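Similar to yteR (Bacilus subtilis) (Clostridium acetobutylicum, PDB 4WU0) probably hydrolyses unsaturated rhamnogalacturonan fragments derived from pectin, as a glycoside hydrolase of family 105. Local coordinates at residues A[124-129]-A[184-189]; A[207-212]-A[224-229]; A[137-142]-A[153-158]; A[111-116]-A[178-183]. All blocks are in the same frame, centred on the assembly; numbering follows the deposited sequence.

Interaction 1 of 4, residues A[124-129]-A[184-189]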
# COMPACT_ATOMS: atom_id res chain seq x y z
N PRO A 124 20.54 2.82 2.13
CA PRO A 124 20.80 4.22 2.50
C PRO A 124 20.56 5.16 1.35
O PRO A 124 20.91 4.83 0.22
CB PRO A 124 22.29 4.20 2.87
CG PRO A 124 22.85 3.05 2.13
CD PRO A 124 21.77 2.01 2.12
N HIS A 125 19.97 6.32 1.65
CA HIS A 125 19.75 7.40 0.70
C HIS A 125 18.64 7.11 -0.29
O HIS A 125 18.49 7.86 -1.25
CB HIS A 125 21.04 7.76 -0.07
CG HIS A 125 22.27 7.76 0.78
ND1 HIS A 125 22.44 8.62 1.84
CD2 HIS A 125 23.37 6.98 0.75
CE1 HIS A 125 23.60 8.38 2.42
NE2 HIS A 125 24.19 7.40 1.77
N GLN A 126 17.87 6.05 -0.06
CA GLN A 126 16.88 5.59 -1.04
C GLN A 126 15.45 5.88 -0.60
O GLN A 126 15.07 5.64 0.54
CB GLN A 126 17.03 4.10 -1.31
CG GLN A 126 18.35 3.76 -1.94
CD GLN A 126 18.59 2.28 -2.10
OE1 GLN A 126 17.66 1.50 -2.37
NE2 GLN A 126 19.84 1.87 -1.93
N ILE A 127 14.65 6.38 -1.54
CA ILE A 127 13.22 6.53 -1.35
C ILE A 127 12.55 5.56 -2.31
O ILE A 127 12.74 5.67 -3.52
CB ILE A 127 12.72 7.94 -1.68
CG1 ILE A 127 13.43 8.97 -0.79
CG2 ILE A 127 11.20 8.01 -1.50
CD1 ILE A 127 13.20 10.42 -1.21
N TRP A 128 11.79 4.61 -1.80
CA TRP A 128 10.95 3.75 -2.64
C TRP A 128 9.49 4.11 -2.40
O TRP A 128 9.09 4.42 -1.26
CB TRP A 128 11.10 2.27 -2.31
CG TRP A 128 12.48 1.65 -2.32
CD1 TRP A 128 13.70 2.28 -2.28
CD2 TRP A 128 12.75 0.25 -2.33
NE1 TRP A 128 14.71 1.33 -2.28
CE2 TRP A 128 14.15 0.08 -2.30
CE3 TRP A 128 11.94 -0.89 -2.36
CZ2 TRP A 128 14.75 -1.17 -2.31
CZ3 TRP A 128 12.54 -2.13 -2.37
CH2 TRP A 128 13.93 -2.27 -2.34
N LEU A 129 8.68 4.09 -3.46
CA LEU A 129 7.28 4.49 -3.33
C LEU A 129 6.58 3.66 -2.25
O LEU A 129 5.74 4.20 -1.50
CB LEU A 129 6.52 4.33 -4.65
CG LEU A 129 6.86 5.29 -5.79
CD1 LEU A 129 6.01 5.04 -6.99
CD2 LEU A 129 6.72 6.73 -5.32
N GLU A 184 23.67 3.16 -6.37
CA GLU A 184 23.15 1.85 -6.76
C GLU A 184 23.23 1.66 -8.28
O GLU A 184 22.94 2.58 -9.05
CB GLU A 184 21.69 1.68 -6.33
CG GLU A 184 21.49 1.48 -4.82
CD GLU A 184 21.71 0.04 -4.33
OE1 GLU A 184 21.97 -0.87 -5.15
OE2 GLU A 184 21.62 -0.17 -3.10
N PRO A 185 23.61 0.45 -8.72
CA PRO A 185 23.71 0.18 -10.16
C PRO A 185 22.39 0.28 -10.91
O PRO A 185 22.40 0.47 -12.13
CB PRO A 185 24.24 -1.27 -10.22
CG PRO A 185 24.84 -1.53 -8.91
CD PRO A 185 24.11 -0.68 -7.91
N TRP A 186 21.27 0.15 -10.21
CA TRP A 186 19.96 0.30 -10.82
C TRP A 186 19.56 1.76 -11.03
O TRP A 186 18.58 2.03 -11.71
CB TRP A 186 18.88 -0.41 -10.02
CG TRP A 186 18.76 -0.02 -8.57
CD1 TRP A 186 19.24 -0.72 -7.50
CD2 TRP A 186 18.12 1.16 -8.01
NE1 TRP A 186 18.92 -0.08 -6.33
CE2 TRP A 186 18.24 1.08 -6.61
CE3 TRP A 186 17.45 2.26 -8.56
CZ2 TRP A 186 17.73 2.05 -5.76
CZ3 TRP A 186 16.94 3.22 -7.72
CH2 TRP A 186 17.08 3.12 -6.33
N SER A 187 20.31 2.68 -10.43
CA SER A 187 19.91 4.08 -10.40
C SER A 187 20.49 4.83 -11.59
O SER A 187 21.66 4.64 -11.94
CB SER A 187 20.28 4.75 -9.08
OG SER A 187 21.66 5.05 -9.00
N ASN A 188 19.66 5.67 -12.19
CA ASN A 188 20.03 6.44 -13.36
C ASN A 188 21.08 7.47 -12.98
O ASN A 188 20.96 8.15 -11.96
CB ASN A 188 18.78 7.11 -13.94
CG ASN A 188 19.05 7.88 -15.22
OD1 ASN A 188 19.51 9.01 -15.17
ND2 ASN A 188 18.73 7.28 -16.37
N SER A 189 22.14 7.56 -13.79
CA SER A 189 23.26 8.44 -13.46
C SER A 189 22.83 9.92 -13.40
O SER A 189 23.43 10.70 -12.68
CB SER A 189 24.43 8.26 -14.43
OG SER A 189 24.14 8.88 -15.66
O HOH W 1 18.44 -0.92 -3.52
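The side-chain oxygen OE1 of Q126 is gripped by one indole and a water while a second indole edge presses against it. W128 NE1, two residues on in the same strand, donates to Q126 OE1 at 3.0 Å in an almost straight bond (167°), lying in the carbonyl plane on a lone pair and in its own ring plane. Water 1 donates to Q126 OE1 at 2.8 Å and accepts from W186 NE1 at 3.0 Å, so the tryptophan of the opposing loop is joined to the glutamine through solvent. The same W186 brings its edge to the amide, CZ2 lying 3.4 Å from Q126 OE1. At the other end of the amide, Q126 NE2 donates to E184 OE2 at 2.9 Å, a bent bond (133°) meeting the carboxylate on its anti side, 25° out of its plane, the two flat groups nearly perpendicular. Glutamine suits this place because its extended chain delivers an acceptor and a donor together, and bonds at both ends fix which way the amide is flipped. E184 bends at chi2 to bring its carboxylate round to that amide. E184 and S187 bound a type I turn, closed by S187 N and OG both donating to E184 O. This is a polar cross-link between the small antiparallel sheet of 126-128 and 177-179 and the loop after it, strand 126-128 leading into helix 129-146 of the (alpha/alpha) barrel.

Interaction 2 of 4, residues A[207-212]-A[224-229]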
# COMPACT_ATOMS: atom_id res chain seq x y z
N MET A 207 -2.62 4.82 -2.80
CA MET A 207 -3.27 4.47 -1.55
C MET A 207 -2.78 5.36 -0.42
O MET A 207 -3.57 5.82 0.41
CB MET A 207 -3.03 3.04 -1.14
CG MET A 207 -3.85 2.67 0.03
SD MET A 207 -3.65 0.93 0.35
CE MET A 207 -4.20 0.38 -1.18
N ALA A 208 -1.47 5.56 -0.37
CA ALA A 208 -0.85 6.38 0.66
C ALA A 208 -1.42 7.78 0.64
O ALA A 208 -1.71 8.35 1.69
CB ALA A 208 0.65 6.41 0.49
N LEU A 209 -1.57 8.35 -0.55
CA LEU A 209 -2.15 9.68 -0.68
C LEU A 209 -3.59 9.72 -0.17
O LEU A 209 -3.95 10.56 0.67
CB LEU A 209 -2.08 10.19 -2.12
CG LEU A 209 -0.69 10.59 -2.64
CD1 LEU A 209 -0.65 10.61 -4.16
CD2 LEU A 209 -0.34 11.97 -2.12
N ALA A 210 -4.42 8.82 -0.66
CA ALA A 210 -5.82 8.80 -0.27
C ALA A 210 -5.97 8.63 1.25
O ALA A 210 -6.77 9.32 1.88
CB ALA A 210 -6.59 7.70 -1.00
N ASP A 211 -5.21 7.72 1.83
CA ASP A 211 -5.33 7.42 3.24
C ASP A 211 -4.73 8.52 4.12
O ASP A 211 -5.19 8.74 5.26
CB ASP A 211 -4.65 6.10 3.56
CG ASP A 211 -5.33 4.89 2.92
OD1 ASP A 211 -6.47 5.01 2.39
OD2 ASP A 211 -4.73 3.78 3.00
N THR A 212 -3.71 9.21 3.62
CA THR A 212 -3.11 10.30 4.39
C THR A 212 -3.97 11.57 4.34
O THR A 212 -4.22 12.21 5.37
CB THR A 212 -1.68 10.60 3.89
OG1 THR A 212 -0.85 9.48 4.21
CG2 THR A 212 -1.11 11.85 4.55
N ASN A 224 -4.21 20.63 -0.12
CA ASN A 224 -4.47 20.81 -1.55
C ASN A 224 -3.35 20.28 -2.43
O ASN A 224 -3.61 19.71 -3.48
CB ASN A 224 -4.74 22.27 -1.88
CG ASN A 224 -6.08 22.73 -1.39
OD1 ASN A 224 -6.90 21.92 -0.98
ND2 ASN A 224 -6.31 24.04 -1.43
N ALA A 225 -2.11 20.47 -2.01
CA ALA A 225 -0.99 19.93 -2.77
C ALA A 225 -1.07 18.41 -2.92
O ALA A 225 -0.84 17.87 -4.00
CB ALA A 225 0.33 20.34 -2.12
N LEU A 226 -1.37 17.71 -1.83
CA LEU A 226 -1.47 16.26 -1.91
C LEU A 226 -2.65 15.83 -2.76
O LEU A 226 -2.56 14.85 -3.51
CB LEU A 226 -1.51 15.61 -0.52
CG LEU A 226 -0.16 15.25 0.09
CD1 LEU A 226 0.68 16.48 0.36
CD2 LEU A 226 -0.35 14.43 1.39
N ILE A 227 -3.76 16.56 -2.70
CA ILE A 227 -4.90 16.26 -3.54
C ILE A 227 -4.54 16.44 -5.02
O ILE A 227 -4.90 15.60 -5.85
CB ILE A 227 -6.13 17.11 -3.12
CG1 ILE A 227 -6.63 16.63 -1.76
CG2 ILE A 227 -7.27 17.04 -4.15
CD1 ILE A 227 -7.64 17.56 -1.09
N LYS A 228 -3.81 17.50 -5.33
CA LYS A 228 -3.36 17.72 -6.70
C LYS A 228 -2.46 16.58 -7.18
O LYS A 228 -2.62 16.09 -8.30
CB LYS A 228 -2.64 19.07 -6.83
CG LYS A 228 -2.10 19.34 -8.21
CD LYS A 228 -1.35 20.66 -8.23
CE LYS A 228 -1.08 21.15 -9.64
NZ LYS A 228 -0.32 22.44 -9.61
N ILE A 229 -1.51 16.16 -6.35
CA ILE A 229 -0.64 15.05 -6.69
C ILE A 229 -1.47 13.80 -6.97
O ILE A 229 -1.23 13.08 -7.93
CB ILE A 229 0.38 14.76 -5.55
CG1 ILE A 229 1.37 15.92 -5.43
CG2 ILE A 229 1.12 13.43 -5.76
CD1 ILE A 229 2.26 15.85 -4.20
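L209 and I229 make the closest apolar touch between the two helices, L209 CD1 coming to 3.7 Å from I229 CG2 with the side chains crossing at about a right angle. The other methyl of L209, CD2, turns to L226 and lies 4.0 Å from its CG, also resting 3.9 Å from the backbone oxygen L226 O. One branched residue thus spreads its two methyls over partners three positions apart on the facing helix. I229 presents CG2 because that methyl stands anti to the backbone N, the longer CG1 arm lying beside the backbone N. T212 adds the last apolar touch through its methyl, CG2 lying 4.1 Å from L226 CD2.

The polar bonds of T212 are made away from helix 223-240. T212 OG1 donates back to A208 O at 2.9 Å, reaching that carbonyl from the face opposite to the one used by T212 N, and OG1 is also hydrogen-bonded to T137 OG1 of helix 129-146. Threonine can bury its hydroxyl against its own helix while its methyl faces the other one.

Segments 207-212 and 224-229, on helices 199-215 and 223-240, run roughly antiparallel (146°), their axes 9.8 Å apart, as neighbours in a helical barrel do. With aliphatic groups meeting, apart from one methyl on a backbone oxygen, and the threonine hydroxyl satisfied elsewhere, the pairing probably depends on shape fit and burial rather than on directed bonds.

Interaction 3 of 4, residues A[137-142]-A[153-158]; sequences TFYAKY and DDITHQ
I155 lies over one face of the Y139 ring, its CD1 4.0 Å from the ring centroid in a CH-pi contact displaced toward the rim. CG1 comes closer still to the ring atoms, 3.5 Å from Y139 CD2. Beyond the ring, I155 CD1 reaches the backbone at A140 N, 3.5 Å away, and both CD1 and CG2 of I155 sit 4.1 Å from A140 CB; alanine is small enough to let the isoleucine come this near the helix. Y139 holds its ring between the helices with CG anti to the backbone N (chi1 -172°).

Segments 137-142 and 153-158 run nearly antiparallel (156°) on helices consecutive in the chain, consistent with the (alpha/alpha) barrel of six helical hairpins of this glycosidase clan.

At the ring edge stands D154, its carboxylate plane almost perpendicular to the ring. Water 2 donates to Y139 OH and to D154 OD2, 2.7 Å each, linking the two polar ends. Further out, E151 takes part in a hydrogen bond with Y139 OH, and R111 forms a salt bridge with D154 OD2. From one turn along, Q158 NE2 donates to D154 OD1 at 3.1 Å, approaching from above the carboxylate plane, and so steadies the aspartate from its other oxygen.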
# COMPACT_ATOMS: atom_id res chain seq x y z
N THR A 137 2.31 7.12 5.91
CA THR A 137 0.87 6.92 6.10
C THR A 137 0.52 6.37 7.49
O THR A 137 -0.48 6.78 8.09
CB THR A 137 0.26 6.04 4.97
OG1 THR A 137 0.54 6.65 3.70
CG2 THR A 137 -1.24 5.87 5.09
N PHE A 138 1.31 5.44 7.99
CA PHE A 138 1.11 4.98 9.35
C PHE A 138 1.30 6.14 10.32
O PHE A 138 0.51 6.33 11.26
CB PHE A 138 2.09 3.88 9.73
CG PHE A 138 2.29 3.75 11.23
CD1 PHE A 138 1.27 3.27 12.02
CD2 PHE A 138 3.46 4.16 11.84
CE1 PHE A 138 1.43 3.17 13.42
CE2 PHE A 138 3.62 4.05 13.22
CZ PHE A 138 2.60 3.55 14.00
N TYR A 139 2.36 6.92 10.09
CA TYR A 139 2.68 8.05 10.95
C TYR A 139 1.49 9.03 10.98
O TYR A 139 1.10 9.51 12.03
CB TYR A 139 3.99 8.71 10.47
CG TYR A 139 4.58 9.78 11.35
CD1 TYR A 139 4.18 9.94 12.67
CD2 TYR A 139 5.60 10.59 10.87
CE1 TYR A 139 4.73 10.92 13.45
CE2 TYR A 139 6.16 11.56 11.65
CZ TYR A 139 5.73 11.73 12.93
OH TYR A 139 6.30 12.72 13.71
N ALA A 140 0.87 9.27 9.83
CA ALA A 140 -0.31 10.13 9.78
C ALA A 140 -1.46 9.59 10.62
O ALA A 140 -2.11 10.33 11.36
CB ALA A 140 -0.76 10.34 8.33
N LYS A 141 -1.74 8.29 10.50
CA LYS A 141 -2.80 7.69 11.30
C LYS A 141 -2.46 7.76 12.78
O LYS A 141 -3.33 7.99 13.61
CB LYS A 141 -3.07 6.26 10.84
CG LYS A 141 -3.62 6.23 9.40
CD LYS A 141 -3.79 4.84 8.87
CE LYS A 141 -4.56 4.85 7.54
NZ LYS A 141 -5.99 5.27 7.73
N TYR A 142 -1.19 7.59 13.12
CA TYR A 142 -0.77 7.64 14.51
C TYR A 142 -0.98 9.06 15.05
O TYR A 142 -1.50 9.24 16.15
CB TYR A 142 0.70 7.25 14.62
CG TYR A 142 1.18 7.13 16.04
CD1 TYR A 142 1.59 8.24 16.75
CD2 TYR A 142 1.21 5.90 16.69
CE1 TYR A 142 2.02 8.14 18.06
CE2 TYR A 142 1.63 5.80 17.97
CZ TYR A 142 2.01 6.92 18.67
OH TYR A 142 2.44 6.79 19.97
N ASP A 153 3.08 18.19 9.18
CA ASP A 153 3.92 18.94 8.24
C ASP A 153 5.07 18.08 7.72
O ASP A 153 5.47 18.20 6.57
CB ASP A 153 4.56 20.17 8.92
CG ASP A 153 3.56 21.27 9.28
OD1 ASP A 153 2.33 21.10 9.12
OD2 ASP A 153 4.04 22.32 9.76
N ASP A 154 5.61 17.24 8.60
CA ASP A 154 6.69 16.32 8.27
C ASP A 154 6.18 15.33 7.24
O ASP A 154 6.78 15.15 6.18
CB ASP A 154 7.13 15.63 9.56
CG ASP A 154 8.24 14.60 9.37
OD1 ASP A 154 8.67 14.32 8.22
OD2 ASP A 154 8.68 14.06 10.40
N ILE A 155 5.05 14.71 7.56
CA ILE A 155 4.43 13.72 6.70
C ILE A 155 4.12 14.27 5.32
O ILE A 155 4.47 13.65 4.30
CB ILE A 155 3.15 13.19 7.38
CG1 ILE A 155 3.55 12.36 8.60
CG2 ILE A 155 2.28 12.38 6.41
CD1 ILE A 155 2.51 12.37 9.70
N THR A 156 3.47 15.43 5.25
CA THR A 156 3.10 15.96 3.94
C THR A 156 4.34 16.32 3.12
O THR A 156 4.39 16.09 1.92
CB THR A 156 2.14 17.16 4.03
OG1 THR A 156 2.71 18.20 4.82
CG2 THR A 156 0.83 16.72 4.65
N HIS A 157 5.35 16.88 3.78
CA HIS A 157 6.62 17.19 3.10
C HIS A 157 7.21 15.94 2.46
O HIS A 157 7.76 16.00 1.34
CB HIS A 157 7.59 17.77 4.13
CG HIS A 157 8.93 18.13 3.58
ND1 HIS A 157 9.15 19.25 2.80
CD2 HIS A 157 10.13 17.51 3.69
CE1 HIS A 157 10.43 19.32 2.48
NE2 HIS A 157 11.04 18.27 3.00
N GLN A 158 7.08 14.80 3.12
CA GLN A 158 7.62 13.57 2.54
C GLN A 158 6.91 13.18 1.25
O GLN A 158 7.55 12.76 0.29
CB GLN A 158 7.58 12.43 3.55
CG GLN A 158 8.44 12.77 4.76
CD GLN A 158 8.94 11.56 5.48
OE1 GLN A 158 9.40 10.59 4.85
NE2 GLN A 158 8.87 11.60 6.81
O HOH W 2 8.04 14.66 12.94

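Interaction 4 of 4, residues A[111-116]-A[178-183]; sequences RTKENV and YDESKT
E114 and E180 bring two acids close, E114 OE1 only 4.1 Å from E180 OE2 and the carboxylate planes 54° apart, with two waters between them. Water 3 is 2.8 Å from E114 OE1 and 2.6 Å from E180 OE2, and it also bonds to T112 OG1. Water 4 joins the same two oxygens and adds Y178 OH at 2.6 Å. Such bridging would be expected to soften the repulsion, and N165, bonded to E114 OE1, supplies a further donor. The other oxygen of E180 makes the direct tie: K113 N donates to E180 OE1 at 3.0 Å, nearly straight (171°), and is received on that oxygen's syn lone pair. An extended glutamate, CG anti to the backbone N (chi1 172°), has the length to reach that amide.

K113 is the second residue of a type I turn from T112 to N115, whose own N115 N to T112 O bond leaves the K113 N-H for E180. E180 likewise follows D179 in a type I turn where strand 177-179 of the two-stranded sheet ends, so turn meets turn, and D179 OD1 accepts from S181 N as an Asx turn.

K113 lays its aliphatic chain alongside the carboxylate, K113 CG 3.2 Å from E180 OE2, while K113 NZ stays 4.9 Å from that oxygen. T112 packs CB against the carboxylate and turns OG1 back to accept from V116 N at 3.1 Å, bracing the turn.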
# COMPACT_ATOMS: atom_id res chain seq x y z
N ARG A 111 17.10 9.68 7.51
CA ARG A 111 16.42 10.49 6.49
C ARG A 111 17.38 10.99 5.42
O ARG A 111 18.58 11.15 5.66
CB ARG A 111 15.75 11.69 7.15
CG ARG A 111 14.56 11.32 8.01
CD ARG A 111 14.17 12.48 8.86
NE ARG A 111 13.10 12.22 9.83
CZ ARG A 111 11.82 12.58 9.68
NH1 ARG A 111 11.40 13.18 8.57
NH2 ARG A 111 10.96 12.35 10.67
N THR A 112 16.82 11.26 4.25
CA THR A 112 17.58 11.84 3.15
C THR A 112 17.86 13.31 3.43
O THR A 112 17.40 13.86 4.45
CB THR A 112 16.80 11.79 1.83
OG1 THR A 112 15.63 12.62 1.97
CG2 THR A 112 16.37 10.38 1.50
N LYS A 113 18.62 13.94 2.55
CA LYS A 113 18.99 15.34 2.74
C LYS A 113 17.75 16.24 2.80
O LYS A 113 17.78 17.33 3.40
CB LYS A 113 19.95 15.79 1.63
CG LYS A 113 19.30 15.98 0.28
CD LYS A 113 20.27 16.46 -0.83
CE LYS A 113 21.45 15.52 -1.06
NZ LYS A 113 22.15 15.82 -2.35
N GLU A 114 16.66 15.79 2.17
CA GLU A 114 15.38 16.52 2.18
C GLU A 114 14.38 15.95 3.19
O GLU A 114 13.17 16.17 3.07
CB GLU A 114 14.78 16.51 0.79
CG GLU A 114 15.67 17.13 -0.25
CD GLU A 114 15.16 16.92 -1.65
OE1 GLU A 114 15.11 15.74 -2.07
OE2 GLU A 114 14.82 17.93 -2.31
N ASN A 115 14.89 15.21 4.17
CA ASN A 115 14.10 14.76 5.32
C ASN A 115 13.05 13.71 5.04
O ASN A 115 12.07 13.58 5.79
CB ASN A 115 13.51 15.96 6.08
CG ASN A 115 14.47 16.50 7.12
OD1 ASN A 115 14.99 15.73 7.94
ND2 ASN A 115 14.75 17.80 7.07
N VAL A 116 13.27 12.91 4.01
CA VAL A 116 12.40 11.77 3.73
C VAL A 116 13.02 10.51 4.34
O VAL A 116 14.23 10.30 4.25
CB VAL A 116 12.20 11.57 2.22
CG1 VAL A 116 11.27 10.43 1.93
CG2 VAL A 116 11.71 12.88 1.57
N TYR A 178 14.29 5.72 -5.99
CA TYR A 178 15.21 6.84 -6.18
C TYR A 178 16.37 6.65 -5.21
O TYR A 178 16.14 6.38 -4.04
CB TYR A 178 14.46 8.14 -5.86
CG TYR A 178 15.30 9.38 -5.72
CD1 TYR A 178 16.03 9.88 -6.79
CD2 TYR A 178 15.34 10.07 -4.51
CE1 TYR A 178 16.79 11.04 -6.65
CE2 TYR A 178 16.09 11.23 -4.38
CZ TYR A 178 16.80 11.71 -5.45
OH TYR A 178 17.55 12.87 -5.30
N ASP A 179 17.60 6.78 -5.70
CA ASP A 179 18.79 6.77 -4.86
C ASP A 179 19.42 8.16 -4.92
O ASP A 179 20.05 8.53 -5.90
CB ASP A 179 19.81 5.75 -5.35
CG ASP A 179 21.02 5.66 -4.45
OD1 ASP A 179 21.12 6.43 -3.47
OD2 ASP A 179 21.90 4.82 -4.72
N GLU A 180 19.26 8.92 -3.85
CA GLU A 180 19.77 10.29 -3.78
C GLU A 180 21.28 10.34 -4.00
O GLU A 180 21.81 11.32 -4.51
CB GLU A 180 19.41 10.84 -2.40
CG GLU A 180 19.98 12.14 -2.03
CD GLU A 180 19.31 12.65 -0.79
OE1 GLU A 180 19.82 12.39 0.33
OE2 GLU A 180 18.25 13.28 -0.96
N SER A 181 21.96 9.25 -3.64
CA SER A 181 23.41 9.20 -3.73
C SER A 181 23.83 8.76 -5.13
O SER A 181 24.99 8.91 -5.50
CB SER A 181 23.98 8.25 -2.68
OG SER A 181 23.82 6.90 -3.04
N LYS A 182 22.87 8.23 -5.87
CA LYS A 182 23.07 7.75 -7.24
C LYS A 182 24.20 6.72 -7.33
O LYS A 182 24.90 6.64 -8.34
CB LYS A 182 23.33 8.92 -8.20
CG LYS A 182 22.22 9.99 -8.23
CD LYS A 182 22.45 11.02 -9.33
CE LYS A 182 21.71 12.33 -9.06
NZ LYS A 182 22.21 13.45 -9.94
N THR A 183 24.35 5.92 -6.28
CA THR A 183 25.41 4.91 -6.25
C THR A 183 24.93 3.50 -6.62
O THR A 183 25.71 2.72 -7.15
CB THR A 183 26.09 4.86 -4.87
OG1 THR A 183 25.13 4.56 -3.87
CG2 THR A 183 26.74 6.20 -4.55
O HOH W 3 15.70 13.44 -0.56
O HOH W 4 17.35 14.41 -3.23

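From the N terminus, 111-116 opens interaction 4 and 124-129 opens interaction 1. Helices 129-146 and 152-166 then form interaction 3, closing the short connection between them, and it is enclosed by both larger loops. Next, 178-183 closes interaction 4 and 184-189 closes interaction 1, so these two cross. They also touch, through the backbone pairing of strands 126-128 and 177-179. Interaction 2 follows in series, closing a short loop between helices 199-215 and 223-240, and meets interaction 3 through the threonines T212 and T137. Besides the salt bridge to R111, the H157–E114 bond joins interaction 3 to 111-116, tying helix 152-166 to the loop before strand 126-128.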